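Local atomic coordinates of Dye-decolorizing peroxidase Tfu_3078 (Thermobifida fusca, PDB entry 5FW4), a protein that oxidises anthraquinone dyes and, more modestly, azo dyes and standard peroxidase substrates such as guaiacol with hydrogen peroxide, using one non-covalently bound heme b. Residues Gly148-Ala153 and Gln425-Gly430; Leu87-Glu92 and Asp102-Ala107; Ala64-Ala69 and Leu118-Pro123; His124-Gly129 and Val200-Ala205; Gly182-Gln187 and Asp209-Arg214. All blocks are in the same frame, centred on the assembly; numbering follows the deposited sequence.

Contact 1. Residues Gly148-Ala153 and Gln425-Gly430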
# COMPACT_ATOMS: atom_id res chain seq x y z
N GLY A 148 -18.73 -13.57 -15.11
CA GLY A 148 -19.61 -14.61 -15.62
C GLY A 148 -20.46 -15.24 -14.52
O GLY A 148 -21.59 -15.60 -14.77
N SER A 149 -19.92 -15.34 -13.29
CA SER A 149 -20.70 -15.88 -12.16
C SER A 149 -21.96 -15.05 -11.86
O SER A 149 -22.94 -15.58 -11.34
CB SER A 149 -19.84 -16.08 -10.90
OG SER A 149 -19.29 -14.89 -10.36
N LEU A 150 -21.94 -13.76 -12.19
CA LEU A 150 -23.15 -12.94 -12.02
C LEU A 150 -24.29 -13.48 -12.90
O LEU A 150 -25.48 -13.50 -12.51
CB LEU A 150 -22.89 -11.47 -12.35
CG LEU A 150 -24.16 -10.62 -12.07
CD1 LEU A 150 -24.38 -10.52 -10.57
CD2 LEU A 150 -24.11 -9.24 -12.70
N LEU A 151 -23.93 -13.88 -14.12
CA LEU A 151 -24.92 -14.37 -15.07
C LEU A 151 -25.53 -15.65 -14.54
O LEU A 151 -26.74 -15.86 -14.65
CB LEU A 151 -24.31 -14.55 -16.48
CG LEU A 151 -24.13 -13.24 -17.30
CD1 LEU A 151 -23.17 -12.25 -16.68
CD2 LEU A 151 -23.66 -13.52 -18.71
N SER A 152 -24.73 -16.50 -13.93
CA SER A 152 -25.26 -17.67 -13.29
C SER A 152 -26.27 -17.28 -12.20
O SER A 152 -27.39 -17.73 -12.22
CB SER A 152 -24.14 -18.52 -12.70
OG SER A 152 -23.21 -18.85 -13.71
N ALA A 153 -25.87 -16.42 -11.27
CA ALA A 153 -26.77 -16.03 -10.18
C ALA A 153 -28.10 -15.51 -10.66
O ALA A 153 -29.11 -15.81 -10.06
CB ALA A 153 -26.11 -14.98 -9.30
N GLN A 425 -26.96 -2.16 -17.65
CA GLN A 425 -28.43 -2.10 -17.56
C GLN A 425 -29.07 -2.99 -18.65
O GLN A 425 -30.09 -3.63 -18.41
CB GLN A 425 -28.94 -0.65 -17.66
CG GLN A 425 -30.45 -0.49 -17.42
CD GLN A 425 -30.90 0.95 -17.19
OE1 GLN A 425 -30.15 1.91 -17.39
NE2 GLN A 425 -32.15 1.11 -16.78
N ASP A 426 -28.44 -3.02 -19.83
CA ASP A 426 -28.78 -3.94 -20.93
C ASP A 426 -28.87 -5.36 -20.43
O ASP A 426 -29.83 -6.05 -20.71
CB ASP A 426 -27.66 -3.95 -21.99
CG ASP A 426 -27.66 -2.75 -22.88
OD1 ASP A 426 -28.60 -1.92 -22.82
OD2 ASP A 426 -26.71 -2.67 -23.67
N LEU A 427 -27.83 -5.80 -19.73
CA LEU A 427 -27.76 -7.17 -19.25
C LEU A 427 -28.86 -7.43 -18.23
O LEU A 427 -29.57 -8.42 -18.31
CB LEU A 427 -26.39 -7.46 -18.61
CG LEU A 427 -26.30 -8.83 -17.94
CD1 LEU A 427 -26.29 -9.92 -18.99
CD2 LEU A 427 -25.11 -8.94 -17.00
N ILE A 428 -28.99 -6.55 -17.25
CA ILE A 428 -30.03 -6.67 -16.24
C ILE A 428 -31.39 -6.50 -16.93
O ILE A 428 -32.33 -7.24 -16.65
CB ILE A 428 -29.87 -5.60 -15.12
CG1 ILE A 428 -28.84 -6.01 -14.05
CG2 ILE A 428 -31.21 -5.33 -14.42
CD1 ILE A 428 -27.61 -6.78 -14.51
N GLU A 429 -31.42 -5.54 -17.86
CA GLU A 429 -32.63 -4.99 -18.49
C GLU A 429 -33.41 -4.15 -17.48
O GLU A 429 -33.69 -4.62 -16.38
CB GLU A 429 -33.50 -6.06 -19.17
CG GLU A 429 -33.12 -6.29 -20.62
CD GLU A 429 -32.92 -7.75 -20.97
OE1 GLU A 429 -33.73 -8.60 -20.55
OE2 GLU A 429 -31.94 -8.05 -21.67
N GLY A 430 -33.70 -2.91 -17.84
CA GLY A 430 -34.49 -2.04 -16.99
C GLY A 430 -33.69 -1.51 -15.82
O GLY A 430 -33.18 -2.21 -14.93
OXT GLY A 430 -33.52 -0.30 -15.73
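Leu427, on the short helix 425-428 at the C-terminus, packs against Leu150 and Leu151 of helix 148-153, which follows an edge strand of the N-terminal ferredoxin-like sheet. The contact brings the last helix of the chain back onto this N-terminal domain. Leu427 can be followed outward atom by atom. Its CB leaves the helix towards the partner but is still about 6.1 Å from Leu151 CD1. CG stands anti to the backbone N (chi1 173°), which carries the branch across the gap, and at CG the chain divides. CD1 comes up beside the branch point of the opposite residue, 4.3 Å from Leu151 CG. CD2 goes between Leu150 and Leu151 and lies 3.8 Å from Leu151 CD1.

Leu151 and Leu427 cross obliquely and meet through methyl groups, while the backbones stay well apart, with 8.8 Å between the CA atoms of these two residues. Leucine suits all three places: it is long enough to span two helices that do not touch by their main chains, and its forked end offers two surfaces at once. Around this apolar patch Leu150 also rests on Leu89 and Ala104, while Ile428 lies on Ala105 and Leu108 of helix 97-120. Nearby, Arg159 binds the backbone O of Asp426 and Arg101 that of Ile428. The other leucine of helix 148-153 makes the looser approach, with CD2 of Leu150 4.4 Å from CD2 of Leu427.

Contact 2. Residues Leu87-Glu92 and Asp102-Ala107; sequences LDLAEE and DSAAAA
The peptide group joining Ser103 to Ala104 is the flat surface on which Leu89 rests. CD2 of Leu89 stands almost straight above its outward face, 3.5 Å from Ala104 N; the opposite face looks into helix 97-120. Along one side of the methyl is Ser103 CB at 3.6 Å, and on the other Ala104 CB at 4.1 Å, so a single carbon fits the shallow hollow between two neighbouring side chains.

Leu89 closes strand 81-89, the first strand of the ferredoxin-like sheet, and helix 97-120 is the long helix laid over that sheet. CG of Leu89 is anti to the carbonyl carbon (chi1 -71°), which directs the fork at the helix, and the second methyl, CD1, is left to meet Ala153 of helix 148-153. Small residues on the helix let the strand come near: the CA atoms of Leu89 and Ser103 are 6.9 Å apart. Ser103 offers only its CB to the leucine, while its OG turns back to a weak hydrogen bond with Thr99 O.

No hydrogen bond links the segments. Since the methyl lies over the peptide face, and not in front of the N-H, van der Waals contact is gained without competing with the hydrogen bonding of the helix.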
# COMPACT_ATOMS: atom_id res chain seq x y z
N LEU A 87 -16.20 -8.45 -5.84
CA LEU A 87 -17.34 -8.61 -4.98
C LEU A 87 -18.37 -9.61 -5.53
O LEU A 87 -18.55 -9.73 -6.75
CB LEU A 87 -18.01 -7.24 -4.78
CG LEU A 87 -17.22 -6.00 -4.36
CD1 LEU A 87 -16.88 -5.14 -5.56
CD2 LEU A 87 -18.07 -5.14 -3.39
N ASP A 88 -19.13 -10.24 -4.62
CA ASP A 88 -20.21 -11.13 -4.96
C ASP A 88 -21.48 -10.45 -4.48
O ASP A 88 -21.42 -9.62 -3.56
CB ASP A 88 -20.04 -12.47 -4.25
CG ASP A 88 -18.85 -13.27 -4.81
OD1 ASP A 88 -18.58 -13.02 -5.98
OD2 ASP A 88 -18.22 -14.06 -4.07
N LEU A 89 -22.59 -10.81 -5.12
CA LEU A 89 -23.91 -10.48 -4.54
C LEU A 89 -23.95 -11.04 -3.12
O LEU A 89 -23.44 -12.12 -2.86
CB LEU A 89 -25.00 -11.09 -5.39
CG LEU A 89 -25.23 -10.46 -6.76
CD1 LEU A 89 -26.04 -11.41 -7.63
CD2 LEU A 89 -25.94 -9.12 -6.58
N ALA A 90 -24.61 -10.33 -2.20
CA ALA A 90 -24.74 -10.81 -0.85
C ALA A 90 -25.34 -12.22 -0.82
O ALA A 90 -26.16 -12.57 -1.65
CB ALA A 90 -25.62 -9.84 -0.06
N GLU A 91 -24.91 -13.01 0.15
CA GLU A 91 -25.27 -14.42 0.29
C GLU A 91 -26.76 -14.75 0.14
O GLU A 91 -27.12 -15.64 -0.62
CB GLU A 91 -24.76 -14.91 1.67
CG GLU A 91 -25.40 -16.22 2.16
CD GLU A 91 -24.87 -16.65 3.54
OE1 GLU A 91 -23.68 -17.03 3.63
OE2 GLU A 91 -25.67 -16.60 4.51
N GLU A 92 -27.61 -14.05 0.88
CA GLU A 92 -29.04 -14.30 0.85
C GLU A 92 -29.66 -13.91 -0.50
O GLU A 92 -30.35 -14.71 -1.11
CB GLU A 92 -29.74 -13.57 2.02
CG GLU A 92 -31.15 -14.05 2.33
CD GLU A 92 -31.22 -15.52 2.76
OE1 GLU A 92 -30.25 -16.05 3.32
OE2 GLU A 92 -32.27 -16.15 2.54
N ASP A 102 -32.35 -8.24 -8.70
CA ASP A 102 -32.67 -6.97 -8.04
C ASP A 102 -31.44 -6.35 -7.37
O ASP A 102 -31.21 -5.15 -7.50
CB ASP A 102 -33.77 -7.13 -6.97
CG ASP A 102 -35.14 -7.37 -7.56
OD1 ASP A 102 -35.37 -7.09 -8.77
OD2 ASP A 102 -36.01 -7.83 -6.79
N SER A 103 -30.69 -7.16 -6.62
CA SER A 103 -29.48 -6.67 -5.94
C SER A 103 -28.39 -6.23 -6.95
O SER A 103 -27.68 -5.26 -6.73
CB SER A 103 -28.91 -7.74 -4.99
OG SER A 103 -29.65 -7.88 -3.79
N ALA A 104 -28.26 -6.97 -8.05
CA ALA A 104 -27.34 -6.57 -9.13
C ALA A 104 -27.73 -5.21 -9.74
O ALA A 104 -26.87 -4.35 -10.00
CB ALA A 104 -27.31 -7.66 -10.20
N ALA A 105 -29.03 -5.01 -9.96
CA ALA A 105 -29.52 -3.75 -10.51
C ALA A 105 -29.15 -2.60 -9.59
O ALA A 105 -28.69 -1.56 -10.04
CB ALA A 105 -31.04 -3.81 -10.74
N ALA A 106 -29.38 -2.81 -8.29
CA ALA A 106 -29.09 -1.79 -7.29
C ALA A 106 -27.58 -1.50 -7.27
O ALA A 106 -27.15 -0.36 -7.40
CB ALA A 106 -29.54 -2.27 -5.92
N ALA A 107 -26.78 -2.56 -7.12
CA ALA A 107 -25.32 -2.43 -7.06
C ALA A 107 -24.86 -1.64 -8.24
O ALA A 107 -24.19 -0.65 -8.07
CB ALA A 107 -24.65 -3.79 -7.02

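Contact 3. Residues Ala64-Ala69 and Leu118-Pro123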
# COMPACT_ATOMS: atom_id res chain seq x y z
N ALA A 64 -9.35 13.02 -13.90
CA ALA A 64 -9.22 12.10 -15.02
C ALA A 64 -10.22 12.44 -16.14
O ALA A 64 -11.17 13.18 -15.94
CB ALA A 64 -9.50 10.70 -14.54
N ASP A 65 -10.03 11.84 -17.31
CA ASP A 65 -11.04 11.89 -18.37
C ASP A 65 -12.23 10.93 -18.12
O ASP A 65 -12.13 9.71 -18.34
CB ASP A 65 -10.40 11.60 -19.71
CG ASP A 65 -11.36 11.80 -20.86
OD1 ASP A 65 -12.52 12.22 -20.62
OD2 ASP A 65 -10.96 11.54 -22.01
N ALA A 66 -13.35 11.50 -17.66
CA ALA A 66 -14.56 10.74 -17.38
C ALA A 66 -15.27 10.22 -18.64
O ALA A 66 -16.18 9.39 -18.54
CB ALA A 66 -15.52 11.61 -16.58
N THR A 67 -14.87 10.70 -19.82
CA THR A 67 -15.50 10.30 -21.09
C THR A 67 -14.80 9.15 -21.82
O THR A 67 -15.36 8.62 -22.78
CB THR A 67 -15.54 11.46 -22.10
OG1 THR A 67 -14.20 11.77 -22.50
CG2 THR A 67 -16.26 12.72 -21.52
N ALA A 68 -13.59 8.78 -21.40
CA ALA A 68 -12.89 7.67 -22.07
C ALA A 68 -13.73 6.39 -22.04
O ALA A 68 -14.45 6.08 -21.07
CB ALA A 68 -11.51 7.41 -21.47
N ALA A 69 -13.64 5.66 -23.15
CA ALA A 69 -14.45 4.49 -23.38
C ALA A 69 -13.55 3.26 -23.46
O ALA A 69 -12.34 3.39 -23.75
CB ALA A 69 -15.23 4.66 -24.67
N LEU A 118 -17.71 10.86 -8.93
CA LEU A 118 -16.31 10.80 -8.52
C LEU A 118 -15.36 11.21 -9.63
O LEU A 118 -14.19 11.52 -9.39
CB LEU A 118 -15.93 9.40 -8.01
CG LEU A 118 -16.52 8.99 -6.64
CD1 LEU A 118 -16.26 7.53 -6.35
CD2 LEU A 118 -15.99 9.82 -5.48
N HIS A 119 -15.86 11.22 -10.86
CA HIS A 119 -15.06 11.68 -11.97
C HIS A 119 -15.08 13.20 -12.11
O HIS A 119 -14.18 13.76 -12.69
CB HIS A 119 -15.53 11.04 -13.26
CG HIS A 119 -15.25 9.57 -13.32
ND1 HIS A 119 -16.09 8.68 -13.95
CD2 HIS A 119 -14.24 8.84 -12.80
CE1 HIS A 119 -15.60 7.46 -13.84
NE2 HIS A 119 -14.47 7.53 -13.14
N GLU A 120 -16.12 13.84 -11.59
CA GLU A 120 -16.22 15.29 -11.65
C GLU A 120 -15.97 15.93 -10.28
O GLU A 120 -15.66 17.11 -10.20
CB GLU A 120 -17.60 15.72 -12.19
CG GLU A 120 -18.15 14.91 -13.37
CD GLU A 120 -17.48 15.21 -14.73
OE1 GLU A 120 -16.42 15.88 -14.77
OE2 GLU A 120 -18.02 14.76 -15.76
N GLU A 121 -16.12 15.16 -9.21
CA GLU A 121 -15.85 15.63 -7.86
C GLU A 121 -14.99 14.65 -7.10
O GLU A 121 -14.89 13.48 -7.46
CB GLU A 121 -17.16 15.79 -7.10
CG GLU A 121 -18.34 16.12 -7.99
CD GLU A 121 -19.65 16.14 -7.22
OE1 GLU A 121 -19.70 16.87 -6.20
OE2 GLU A 121 -20.60 15.43 -7.63
N SER A 122 -14.39 15.13 -6.02
CA SER A 122 -13.56 14.31 -5.15
C SER A 122 -14.40 13.73 -4.03
O SER A 122 -15.50 14.26 -3.70
CB SER A 122 -12.38 15.13 -4.58
OG SER A 122 -11.68 15.81 -5.61
N PRO A 123 -13.90 12.65 -3.41
CA PRO A 123 -14.68 12.05 -2.33
C PRO A 123 -15.12 13.05 -1.28
O PRO A 123 -16.20 12.91 -0.76
CB PRO A 123 -13.73 11.03 -1.72
CG PRO A 123 -12.80 10.66 -2.85
CD PRO A 123 -12.60 11.95 -3.61
O HOH W 1 -11.15 12.57 -11.49
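An Asx turn, formed within a type I beta turn from Asp65 to Ala68, presents Ala66 to His119 near the C-terminal end of helix 97-120. The contact is close: Ala66 CB is 3.4 Å from His119 CB. The same methyl lies obliquely against the imidazole, 3.9 Å from His119 CG and 4.0 Å from His119 ND1. Alanine suits the spot, since the CA atoms of Ala66 and His119 are only 5.5 Å apart and a single methyl fills the gap between the backbones.

CG of His119 is anti to the carbonyl carbon (chi1 -68°), and the ring reaches past the alanine to the sheet, where NE2 accepts a hydrogen bond from the backbone N of Val142. A ring accepting at NE2 is probably neutral, with its hydrogen on ND1. Glu120, an exposed residue, bends at chi2 and brings OE2 to 4.1 Å from Ala66 CB. A water takes the hydrogen of Ala64 N and reaches His119 O only weakly.

Within the turn one oxygen takes two bonds. Asp65 OD1 receives Thr67 N at 2.9 Å, from 51° above the carboxylate plane, and also Thr67 OG1 at 2.6 Å, on the syn side and near the plane. The CB atoms of Asp65 and Thr67 leave on the side away from the helix; their polar ends bond to each other within the loop, and the methyl of Ala66 makes the packing. Aspartate followed two residues later by an N-H bonded to its side chain is the defining pattern of the Asx turn.

Contact 4. Residues His124-Gly129 and Val200-Ala205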
# COMPACT_ATOMS: atom_id res chain seq x y z
N HIS A 124 -14.26 14.03 -0.96
CA HIS A 124 -14.56 14.98 0.10
C HIS A 124 -15.54 16.06 -0.34
O HIS A 124 -16.07 16.79 0.50
CB HIS A 124 -13.29 15.62 0.70
CG HIS A 124 -12.26 16.02 -0.32
ND1 HIS A 124 -11.46 15.10 -0.98
CD2 HIS A 124 -11.88 17.24 -0.76
CE1 HIS A 124 -10.64 15.74 -1.79
NE2 HIS A 124 -10.87 17.04 -1.67
N ASP A 125 -15.80 16.16 -1.65
CA ASP A 125 -16.95 16.97 -2.14
C ASP A 125 -18.28 16.20 -1.99
O ASP A 125 -19.35 16.79 -1.80
CB ASP A 125 -16.74 17.36 -3.61
CG ASP A 125 -15.43 18.11 -3.84
OD1 ASP A 125 -15.06 18.94 -2.99
OD2 ASP A 125 -14.76 17.85 -4.88
N ILE A 126 -18.20 14.88 -2.05
CA ILE A 126 -19.39 14.01 -1.96
C ILE A 126 -19.92 13.83 -0.53
O ILE A 126 -21.11 13.57 -0.32
CB ILE A 126 -19.06 12.64 -2.60
CG1 ILE A 126 -19.11 12.80 -4.12
CG2 ILE A 126 -20.00 11.51 -2.14
CD1 ILE A 126 -18.20 11.85 -4.84
N ALA A 127 -19.03 13.94 0.44
CA ALA A 127 -19.39 13.66 1.82
C ALA A 127 -18.47 14.42 2.74
O ALA A 127 -17.28 14.56 2.46
CB ALA A 127 -19.27 12.17 2.08
N GLU A 128 -19.03 14.91 3.84
CA GLU A 128 -18.25 15.53 4.90
C GLU A 128 -17.38 14.50 5.59
O GLU A 128 -17.71 13.31 5.63
CB GLU A 128 -19.18 16.17 5.97
CG GLU A 128 -19.81 17.51 5.63
CD GLU A 128 -20.89 17.96 6.65
OE1 GLU A 128 -22.05 17.48 6.59
OE2 GLU A 128 -20.60 18.83 7.51
N GLY A 129 -16.27 14.95 6.15
CA GLY A 129 -15.46 14.11 7.02
C GLY A 129 -14.68 13.02 6.27
O GLY A 129 -14.27 12.07 6.87
N VAL A 200 -12.72 4.39 -2.56
CA VAL A 200 -13.08 3.00 -2.23
C VAL A 200 -14.17 2.91 -1.14
O VAL A 200 -15.11 2.20 -1.33
CB VAL A 200 -11.90 2.22 -1.74
CG1 VAL A 200 -12.32 0.89 -1.12
CG2 VAL A 200 -10.99 1.99 -2.96
N GLU A 201 -13.95 3.54 -0.01
CA GLU A 201 -14.98 3.50 1.09
C GLU A 201 -16.37 3.86 0.61
O GLU A 201 -17.37 3.24 1.05
CB GLU A 201 -14.60 4.44 2.21
CG GLU A 201 -13.42 4.03 3.02
CD GLU A 201 -13.59 2.69 3.72
OE1 GLU A 201 -14.71 2.34 4.13
OE2 GLU A 201 -12.59 1.97 3.85
N GLU A 202 -16.47 4.88 -0.22
CA GLU A 202 -17.79 5.34 -0.72
C GLU A 202 -18.37 4.36 -1.73
O GLU A 202 -19.52 4.08 -1.76
CB GLU A 202 -17.68 6.71 -1.37
CG GLU A 202 -17.16 7.82 -0.49
CD GLU A 202 -18.09 8.13 0.67
OE1 GLU A 202 -19.30 8.18 0.47
OE2 GLU A 202 -17.58 8.28 1.80
N LEU A 203 -17.51 3.77 -2.58
CA LEU A 203 -17.99 2.85 -3.55
C LEU A 203 -18.44 1.52 -2.96
O LEU A 203 -19.38 0.90 -3.48
CB LEU A 203 -16.89 2.60 -4.61
CG LEU A 203 -16.70 3.78 -5.56
CD1 LEU A 203 -15.28 3.67 -6.15
CD2 LEU A 203 -17.73 3.83 -6.67
N VAL A 204 -17.78 1.05 -1.91
CA VAL A 204 -18.14 -0.20 -1.30
C VAL A 204 -19.43 0.02 -0.52
O VAL A 204 -20.34 -0.77 -0.56
CB VAL A 204 -17.05 -0.64 -0.39
CG1 VAL A 204 -17.47 -1.83 0.48
CG2 VAL A 204 -15.85 -1.06 -1.27
N ALA A 205 -19.47 1.13 0.17
CA ALA A 205 -20.69 1.52 0.94
C ALA A 205 -21.96 1.69 0.10
O ALA A 205 -23.08 1.47 0.60
CB ALA A 205 -20.40 2.82 1.67
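Glu202 turns one broad face of its carboxylate to two methyl groups, Ile126 CG2 and Ala127 CB. Both lie on that same face, above its plane but displaced outward from the group. Ile126 CG2 is nearest OE1 of Glu202, at 4.3 Å, whereas Ala127 CB is about equally far from Glu202 OE1 and OE2, 4.3 Å from each. The meeting is between helix 193-205, the second long helix of the ferredoxin-like N-terminal domain, and the end of the short helix 123-126, at the surface.

The glutamate does not stretch out straight. CG leaves anti to the carbonyl carbon (chi1 -59°), the chain folds at chi2 (-65°), and chi3 (-42°) turns the carboxylate so that a face meets the methyls. Its side chain also touches Leu114 of helix 97-120, and OE2 forms a salt bridge with Arg290 of the second subunit. Much of the charge is probably balanced by the neighbouring chain, with the two methyls lying against one face.

Ile126 suits its helix end because it spans from the buried Leu118 to the glutamate; Ala127, where the chain leaves the helix, puts only a methyl against the carboxylate. No hydrogen bond joins the segments, and the CA atoms of Ala127 and Glu202 remain 8.8 Å apart.

Contact 5. Residues Gly182-Gln187 and Asp209-Arg214; sequences GDFMLQ and DATAVR
Phe184 and Thr211 meet across strand 81-89, which runs between their own strands, and their side chains cross at about a right angle. CE2 of the ring is 4.2 Å from Thr211 CG2. The threonine conformation explains the division of labour: at chi1 63° OG1 sits between the backbone N and the carbonyl carbon and bonds to Ala207 O, which leaves CG2 for the aromatic ring. In Phe184 CG is anti to the carbonyl carbon (chi1 -58°), which lifts the ring to the helix-covered side of the sheet, where Thr211 lies and Trp111 makes an edge-to-face stack with it.

At the other end Arg214 runs fully extended from CG to NE and lies directly on Gly182, with CD 3.7 Å from Gly182 CA. Glycine fits here because at its phi of 134° a CB would press on the carbonyl O of the residue before. Beyond it, NE bonds to Cys180 O and NH1 makes a salt bridge with Asp88 of the intervening strand.

Asp183 and Phe184, next to one another, both stand opposite Leu87 of that strand, a classic beta bulge. Side chains of two strands meeting over the strand between them belong to the four-stranded antiparallel sheet, order 2-3-1-4, of the ferredoxin-like fold seen in DyP-type peroxidases.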
# COMPACT_ATOMS: atom_id res chain seq x y z
N GLY A 182 -15.37 -13.76 -9.04
CA GLY A 182 -16.16 -12.65 -8.50
C GLY A 182 -17.25 -12.24 -9.48
O GLY A 182 -17.05 -12.23 -10.73
N ASP A 183 -18.42 -11.94 -8.92
CA ASP A 183 -19.58 -11.48 -9.67
C ASP A 183 -19.40 -10.07 -10.22
O ASP A 183 -19.96 -9.73 -11.25
CB ASP A 183 -20.83 -11.44 -8.76
CG ASP A 183 -21.29 -12.83 -8.23
OD1 ASP A 183 -20.97 -13.90 -8.81
OD2 ASP A 183 -22.05 -12.87 -7.23
N PHE A 184 -18.70 -9.23 -9.47
CA PHE A 184 -18.43 -7.88 -9.88
C PHE A 184 -16.99 -7.50 -9.64
O PHE A 184 -16.30 -8.04 -8.75
CB PHE A 184 -19.26 -6.88 -9.06
CG PHE A 184 -20.71 -7.10 -9.17
CD1 PHE A 184 -21.42 -6.66 -10.28
CD2 PHE A 184 -21.39 -7.75 -8.16
CE1 PHE A 184 -22.80 -6.85 -10.36
CE2 PHE A 184 -22.76 -7.96 -8.24
CZ PHE A 184 -23.46 -7.49 -9.33
N MET A 185 -16.59 -6.48 -10.37
CA MET A 185 -15.36 -5.79 -10.08
C MET A 185 -15.47 -4.29 -9.96
O MET A 185 -16.09 -3.63 -10.76
CB MET A 185 -14.30 -6.05 -11.16
CG MET A 185 -13.04 -5.27 -10.85
SD MET A 185 -11.94 -4.98 -12.20
CE MET A 185 -12.91 -4.10 -13.40
N LEU A 186 -14.74 -3.77 -8.99
CA LEU A 186 -14.40 -2.38 -8.97
C LEU A 186 -12.92 -2.23 -9.14
O LEU A 186 -12.16 -2.80 -8.35
CB LEU A 186 -14.79 -1.78 -7.62
CG LEU A 186 -16.29 -1.63 -7.41
CD1 LEU A 186 -16.49 -1.14 -5.98
CD2 LEU A 186 -16.89 -0.66 -8.42
N GLN A 187 -12.50 -1.46 -10.13
CA GLN A 187 -11.13 -0.98 -10.21
C GLN A 187 -11.12 0.51 -9.95
O GLN A 187 -11.73 1.30 -10.70
CB GLN A 187 -10.45 -1.31 -11.56
CG GLN A 187 -9.05 -0.67 -11.69
CD GLN A 187 -8.46 -0.70 -13.08
OE1 GLN A 187 -7.30 -1.14 -13.27
NE2 GLN A 187 -9.21 -0.20 -14.06
N ASP A 209 -25.41 -3.31 1.02
CA ASP A 209 -26.50 -4.21 1.34
C ASP A 209 -26.53 -5.34 0.32
O ASP A 209 -26.87 -6.49 0.66
CB ASP A 209 -27.86 -3.49 1.34
CG ASP A 209 -28.04 -2.56 2.53
OD1 ASP A 209 -27.31 -2.72 3.54
OD2 ASP A 209 -28.94 -1.68 2.46
N ALA A 210 -26.14 -5.02 -0.91
CA ALA A 210 -26.35 -5.89 -2.04
C ALA A 210 -25.16 -6.81 -2.37
O ALA A 210 -25.30 -7.77 -3.14
CB ALA A 210 -26.66 -5.02 -3.25
N THR A 211 -24.00 -6.50 -1.81
CA THR A 211 -22.74 -7.17 -2.22
C THR A 211 -21.84 -7.40 -1.04
O THR A 211 -22.05 -6.79 0.04
CB THR A 211 -21.99 -6.31 -3.24
OG1 THR A 211 -21.59 -5.08 -2.64
CG2 THR A 211 -22.81 -6.06 -4.52
N ALA A 212 -20.82 -8.25 -1.23
CA ALA A 212 -19.84 -8.54 -0.21
C ALA A 212 -18.50 -8.68 -0.91
O ALA A 212 -18.49 -9.22 -1.99
CB ALA A 212 -20.16 -9.86 0.48
N VAL A 213 -17.42 -8.21 -0.28
CA VAL A 213 -16.08 -8.36 -0.89
C VAL A 213 -15.66 -9.79 -0.88
O VAL A 213 -15.79 -10.48 0.12
CB VAL A 213 -15.02 -7.45 -0.24
CG1 VAL A 213 -13.63 -7.66 -0.84
CG2 VAL A 213 -15.35 -6.00 -0.50
N ARG A 214 -15.14 -10.26 -2.02
CA ARG A 214 -14.73 -11.63 -2.19
C ARG A 214 -13.19 -11.67 -2.05
O ARG A 214 -12.67 -12.43 -1.23
CB ARG A 214 -15.14 -12.15 -3.55
CG ARG A 214 -14.65 -13.58 -3.83
CD ARG A 214 -14.98 -13.93 -5.26
NE ARG A 214 -14.64 -15.30 -5.60
CZ ARG A 214 -15.41 -16.36 -5.34
NH1 ARG A 214 -16.60 -16.24 -4.74
NH2 ARG A 214 -15.00 -17.58 -5.70

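Contacts 1, 2 and 5 form one connected, largely buried region at an end of the N-terminal domain: one methyl of Leu150, CD1, touches Leu89 and Ala104 of contact 2 and the Phe184 ring of contact 5. Contact 2 sets a helix on strand 81-89, and contact 5 links the two strands on either side of it; their centres are 8 Å apart. Contact 1 adds the C-terminal helix from outside. Contacts 3 and 4 gather at the far end of helix 97-120, joined through Leu118 against Ile126 and Leu203; contact 3 is partly buried and contact 4 lies at the surface. Chemistry follows place: leucine and phenylalanine inside, an exposed arginine at one end of contact 5, a polar turn in contact 3, and in contact 4 a carboxylate paired with the second subunit.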